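Local coordinates for protein alcohol dehydrogenase (Escherichia coli, PDB 5VM2) that is probably a zinc-containing, NAD(P)-dependent alcohol dehydrogenase, an oxidoreductase of unknown substrate specificity involved in membrane biogenesis, at residues 12-17 with 44-49; 253-258 with 274-279. All coordinates share one frame; numbering follows the deposited sequence.

Interaction 1. Residues 12-17 with 44-49; sequences GTMKII and HGFESG
The phenyl ring of F46 meets the turn of a beta hairpin in two ways: the CA of G12 lies over one face, and M14 sits at the edge. The contact lies in the catalytic part of a medium-chain, zinc-containing alcohol dehydrogenase fold, with its GroES-like domain, and joins the hairpin of strands 3-10 and 13-19 to helix 41-48. On the face, G12 CA stands 3.9 Å from the centroid of the F46 ring, a CH-pi contact displaced toward the rim, and F46 CE1 lies 3.3 Å from G12 C. At the edge M14 makes a Met-aromatic contact, its SD in the ring plane and 5.2 Å from the F46 centroid, while M14 CG rests 3.7 Å from F46 CD1. The F46 side chain leaves the helix with CG anti to the backbone N (chi1 163°), which carries the ring toward the hairpin. M14 bends at both chi2 and chi3, folding its thioether beside the ring. F328 of helix 324-333 meets the F46 ring and also touches M14, and the side-chain amide of Q325 hydrogen-bonds to G12 O through NE2 and to M14 N through OE1. The positive phi of G12 (92°) suits glycine at the turn. Its amide completes the junction: G12 N donates to F46 O over 2.7 Å, with an N-H...O angle of 140°.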
loop_
_atom_site.group_PDB
_atom_site.type_symbol
_atom_site.label_atom_id
_atom_site.label_comp_id
_atom_site.label_asym_id
_atom_site.label_seq_id
_atom_site.Cartn_x
_atom_site.Cartn_y
_atom_site.Cartn_z
ATOM N N GLY A 12 11.700 11.444 13.949
ATOM C CA GLY A 12 10.990 12.699 14.019
ATOM C C GLY A 12 11.632 13.853 13.278
ATOM O O GLY A 12 11.036 14.935 13.225
ATOM N N THR A 13 12.814 13.660 12.691
ATOM C CA THR A 13 13.570 14.748 12.076
ATOM C C THR A 13 14.116 14.309 10.721
ATOM O O THR A 13 15.030 13.481 10.653
ATOM C CB THR A 13 14.706 15.197 12.992
ATOM O OG1 THR A 13 14.168 15.560 14.270
ATOM C CG2 THR A 13 15.439 16.389 12.392
ATOM N N MET A 14 13.561 14.876 9.654
ATOM C CA MET A 14 14.037 14.706 8.289
ATOM C C MET A 14 14.883 15.903 7.877
ATOM O O MET A 14 14.627 17.036 8.299
ATOM C CB MET A 14 12.865 14.581 7.313
ATOM C CG MET A 14 11.820 13.553 7.696
ATOM S SD MET A 14 12.437 11.877 7.484
ATOM C CE MET A 14 12.717 11.844 5.716
ATOM N N LYS A 15 15.898 15.646 7.048
ATOM C CA LYS A 15 16.452 16.704 6.209
ATOM C C LYS A 15 16.947 16.113 4.900
ATOM O O LYS A 15 17.083 14.896 4.744
ATOM C CB LYS A 15 17.587 17.492 6.883
ATOM C CG LYS A 15 17.407 17.696 8.363
ATOM C CD LYS A 15 17.775 19.099 8.763
ATOM C CE LYS A 15 17.856 19.231 10.271
ATOM N NZ LYS A 15 19.180 18.769 10.754
ATOM N N ILE A 16 17.249 17.017 3.974
ATOM C CA ILE A 16 17.663 16.685 2.619
ATOM C C ILE A 16 19.160 16.948 2.517
ATOM O O ILE A 16 19.615 18.083 2.713
ATOM C CB ILE A 16 16.880 17.503 1.578
ATOM C CG1 ILE A 16 15.377 17.245 1.729
ATOM C CG2 ILE A 16 17.362 17.195 0.167
ATOM C CD1 ILE A 16 14.516 18.153 0.885
ATOM N N ILE A 17 19.927 15.902 2.221
ATOM C CA ILE A 17 21.371 16.018 2.086
ATOM C C ILE A 17 21.752 15.691 0.650
ATOM O O ILE A 17 20.980 15.100 -0.108
ATOM C CB ILE A 17 22.123 15.104 3.072
ATOM C CG1 ILE A 17 21.711 13.642 2.865
ATOM C CG2 ILE A 17 21.864 15.542 4.506
ATOM C CD1 ILE A 17 22.330 12.688 3.867
ATOM N N HIS A 44 5.424 5.514 10.233
ATOM C CA HIS A 44 5.980 4.787 11.367
ATOM C C HIS A 44 7.502 4.816 11.343
ATOM O O HIS A 44 8.145 4.916 12.394
ATOM C CB HIS A 44 5.468 3.348 11.371
ATOM C CG HIS A 44 6.099 2.490 12.420
ATOM N ND1 HIS A 44 5.922 2.713 13.769
ATOM C CD2 HIS A 44 6.911 1.412 12.321
ATOM C CE1 HIS A 44 6.595 1.806 14.455
ATOM N NE2 HIS A 44 7.205 1.006 13.599
ATOM N N GLY A 45 8.098 4.727 10.152
ATOM C CA GLY A 45 9.539 4.882 10.050
ATOM C C GLY A 45 10.002 6.254 10.501
ATOM O O GLY A 45 11.011 6.382 11.198
ATOM N N PHE A 46 9.262 7.297 10.118
ATOM C CA PHE A 46 9.596 8.652 10.543
ATOM C C PHE A 46 9.490 8.799 12.057
ATOM O O PHE A 46 10.302 9.495 12.678
ATOM C CB PHE A 46 8.678 9.644 9.824
ATOM C CG PHE A 46 8.634 11.013 10.444
ATOM C CD1 PHE A 46 9.627 11.943 10.180
ATOM C CD2 PHE A 46 7.575 11.384 11.261
ATOM C CE1 PHE A 46 9.576 13.210 10.737
ATOM C CE2 PHE A 46 7.518 12.647 11.822
ATOM C CZ PHE A 46 8.522 13.562 11.560
ATOM N N GLU A 47 8.506 8.137 12.669
ATOM C CA GLU A 47 8.281 8.283 14.103
ATOM C C GLU A 47 9.242 7.448 14.938
ATOM O O GLU A 47 9.635 7.875 16.030
ATOM C CB GLU A 47 6.844 7.895 14.456
ATOM C CG GLU A 47 5.779 8.844 13.943
ATOM C CD GLU A 47 4.427 8.584 14.575
ATOM O OE1 GLU A 47 4.103 9.244 15.587
ATOM O OE2 GLU A 47 3.692 7.710 14.064
ATOM N N SER A 48 9.626 6.265 14.458
ATOM C CA SER A 48 10.355 5.308 15.277
ATOM C C SER A 48 11.698 4.881 14.704
ATOM O O SER A 48 12.478 4.247 15.423
ATOM C CB SER A 48 9.505 4.046 15.504
ATOM O OG SER A 48 8.242 4.368 16.054
ATOM N N GLY A 49 11.992 5.195 13.448
ATOM C CA GLY A 49 13.097 4.569 12.765
ATOM C C GLY A 49 12.740 3.141 12.409
ATOM O O GLY A 49 11.750 2.589 12.902
#

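Interaction 2. Residues 253-258 with 274-279; sequences QAPYLV and SAINFL
N277 reaches Y256 through CB, CG and ND2, one after another. CB comes first, 3.7 Å from the hydroxyl oxygen OH of Y256. CG, placed anti to the backbone N (chi1 -174°), lies 3.9 Å from the same Y256 OH. Of the two terminal atoms, ND2 is turned to the hydroxyl and donates to Y256 OH at 3.1 Å, with an N-H...O angle of 157°; OD1 makes a weak hydrogen bond to the backbone N of K280, within its own loop. The acceptor is tilted from the amide plane, and the ring and amide planes stand nearly perpendicular, 84° apart, so the two groups meet through the hydroxyl without stacking. Beside the bond lies an apolar contact, the P255 ring carbon CG approaching I276 CG2 at 4.2 Å, while P255 CB makes a van der Waals contact with the carbonyl O of N277 at 4.0 Å. These contacts belong to the Rossmann-type nucleotide-binding fold, where segment 253-258, at the end of helix 248-253, packs against the loop that leads from strand 262-267 to strand 286-290. I281 of that loop also touches P255, and I276 reaches V251 on the helix. Chemically, the join pairs a single neutral hydrogen bond with a small hydrocarbon contact. The amide is held at both ends, its nitrogen by Y256 OH and its oxygen weakly by K280 N, which probably restrains its rotation.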
loop_
_atom_site.group_PDB
_atom_site.type_symbol
_atom_site.label_atom_id
_atom_site.label_comp_id
_atom_site.label_asym_id
_atom_site.label_seq_id
_atom_site.Cartn_x
_atom_site.Cartn_y
_atom_site.Cartn_z
ATOM N N GLN A 253 -12.921 -7.889 16.347
ATOM C CA GLN A 253 -14.308 -7.821 15.897
ATOM C C GLN A 253 -14.606 -8.826 14.793
ATOM O O GLN A 253 -15.715 -9.371 14.741
ATOM C CB GLN A 253 -14.632 -6.416 15.384
ATOM C CG GLN A 253 -15.233 -5.463 16.405
ATOM C CD GLN A 253 -15.556 -4.106 15.796
ATOM O OE1 GLN A 253 -15.257 -3.850 14.629
ATOM N NE2 GLN A 253 -16.159 -3.227 16.589
ATOM N N ALA A 254 -13.638 -9.072 13.907
ATOM C CA ALA A 254 -13.905 -9.864 12.708
ATOM C C ALA A 254 -14.502 -11.241 12.981
ATOM O O ALA A 254 -15.360 -11.669 12.188
ATOM C CB ALA A 254 -12.621 -9.992 11.880
ATOM N N PRO A 255 -14.112 -11.981 14.032
ATOM C CA PRO A 255 -14.789 -13.263 14.298
ATOM C C PRO A 255 -16.302 -13.155 14.380
ATOM O O PRO A 255 -17.011 -14.075 13.958
ATOM C CB PRO A 255 -14.188 -13.696 15.644
ATOM C CG PRO A 255 -12.850 -13.086 15.662
ATOM C CD PRO A 255 -12.957 -11.784 14.934
ATOM N N TYR A 256 -16.818 -12.053 14.923
ATOM C CA TYR A 256 -18.253 -11.874 15.085
ATOM C C TYR A 256 -18.955 -11.448 13.800
ATOM O O TYR A 256 -20.189 -11.362 13.788
ATOM C CB TYR A 256 -18.504 -10.849 16.192
ATOM C CG TYR A 256 -17.909 -11.285 17.516
ATOM C CD1 TYR A 256 -16.629 -10.898 17.889
ATOM C CD2 TYR A 256 -18.621 -12.106 18.377
ATOM C CE1 TYR A 256 -16.079 -11.309 19.093
ATOM C CE2 TYR A 256 -18.083 -12.521 19.587
ATOM C CZ TYR A 256 -16.813 -12.119 19.937
ATOM O OH TYR A 256 -16.279 -12.530 21.135
ATOM N N LEU A 257 -18.209 -11.201 12.722
ATOM C CA LEU A 257 -18.766 -10.640 11.498
ATOM C C LEU A 257 -18.766 -11.597 10.315
ATOM O O LEU A 257 -19.448 -11.316 9.320
ATOM C CB LEU A 257 -17.991 -9.374 11.098
ATOM C CG LEU A 257 -17.923 -8.258 12.144
ATOM C CD1 LEU A 257 -17.095 -7.100 11.622
ATOM C CD2 LEU A 257 -19.317 -7.793 12.510
ATOM N N VAL A 258 -18.027 -12.701 10.394
ATOM C CA VAL A 258 -17.816 -13.609 9.269
ATOM C C VAL A 258 -18.785 -14.777 9.381
ATOM O O VAL A 258 -19.157 -15.209 10.482
ATOM C CB VAL A 258 -16.347 -14.097 9.231
ATOM C CG1 VAL A 258 -16.032 -14.935 10.456
ATOM C CG2 VAL A 258 -16.042 -14.880 7.950
ATOM N N SER A 274 -3.696 -9.956 19.636
ATOM C CA SER A 274 -5.142 -9.776 19.660
ATOM C C SER A 274 -5.803 -11.082 20.069
ATOM O O SER A 274 -5.512 -12.133 19.491
ATOM C CB SER A 274 -5.667 -9.320 18.293
ATOM O OG SER A 274 -5.392 -10.289 17.296
ATOM N N ALA A 275 -6.692 -11.011 21.059
ATOM C CA ALA A 275 -7.389 -12.192 21.558
ATOM C C ALA A 275 -8.499 -12.587 20.588
ATOM O O ALA A 275 -9.435 -11.813 20.356
ATOM C CB ALA A 275 -7.956 -11.924 22.951
ATOM N N ILE A 276 -8.397 -13.789 20.025
ATOM C CA ILE A 276 -9.345 -14.280 19.030
ATOM C C ILE A 276 -10.289 -15.273 19.693
ATOM O O ILE A 276 -9.850 -16.178 20.415
ATOM C CB ILE A 276 -8.618 -14.928 17.840
ATOM C CG1 ILE A 276 -7.746 -13.901 17.113
ATOM C CG2 ILE A 276 -9.625 -15.560 16.878
ATOM C CD1 ILE A 276 -8.424 -12.564 16.882
ATOM N N ASN A 277 -11.588 -15.107 19.451
ATOM C CA ASN A 277 -12.601 -16.032 19.956
ATOM C C ASN A 277 -12.835 -17.091 18.883
ATOM O O ASN A 277 -13.691 -16.944 18.007
ATOM C CB ASN A 277 -13.880 -15.284 20.315
ATOM C CG ASN A 277 -14.919 -16.176 20.977
ATOM O OD1 ASN A 277 -14.877 -17.400 20.864
ATOM N ND2 ASN A 277 -15.864 -15.556 21.675
ATOM N N PHE A 278 -12.069 -18.185 18.963
ATOM C CA PHE A 278 -12.174 -19.233 17.951
ATOM C C PHE A 278 -13.491 -19.992 18.040
ATOM O O PHE A 278 -13.931 -20.575 17.041
ATOM C CB PHE A 278 -10.991 -20.192 18.061
ATOM C CG PHE A 278 -9.749 -19.669 17.407
ATOM C CD1 PHE A 278 -9.704 -19.496 16.034
ATOM C CD2 PHE A 278 -8.641 -19.323 18.162
ATOM C CE1 PHE A 278 -8.569 -18.991 15.416
ATOM C CE2 PHE A 278 -7.498 -18.825 17.554
ATOM C CZ PHE A 278 -7.461 -18.659 16.179
ATOM N N LEU A 279 -14.130 -20.001 19.212
ATOM C CA LEU A 279 -15.441 -20.630 19.331
ATOM C C LEU A 279 -16.432 -20.018 18.348
ATOM O O LEU A 279 -17.228 -20.734 17.731
ATOM C CB LEU A 279 -15.953 -20.509 20.768
ATOM C CG LEU A 279 -17.310 -21.144 21.081
ATOM C CD1 LEU A 279 -17.378 -22.573 20.560
ATOM C CD2 LEU A 279 -17.592 -21.103 22.575
#

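From the N terminus, strand 3-10 turns into strand 13-19, and interaction 1 closes when the chain has run through strand 28-37 and entered helix 41-48; 26 residues lie between its segments. The chain then passes the zinc-binding lobe and enters the parallel six-stranded sheet before interaction 2 opens at the end of helix 248-253; it closes a shorter loop, with 15 residues between the segments, that runs through strand 262-267. The two loops follow one another in series, neither nesting nor crossing, and their centres lie about 36 Å apart. Interaction 1 ties the N-terminal hairpin to the helix following strand 28-37, whereas interaction 2 joins connections within the Rossmann-type domain.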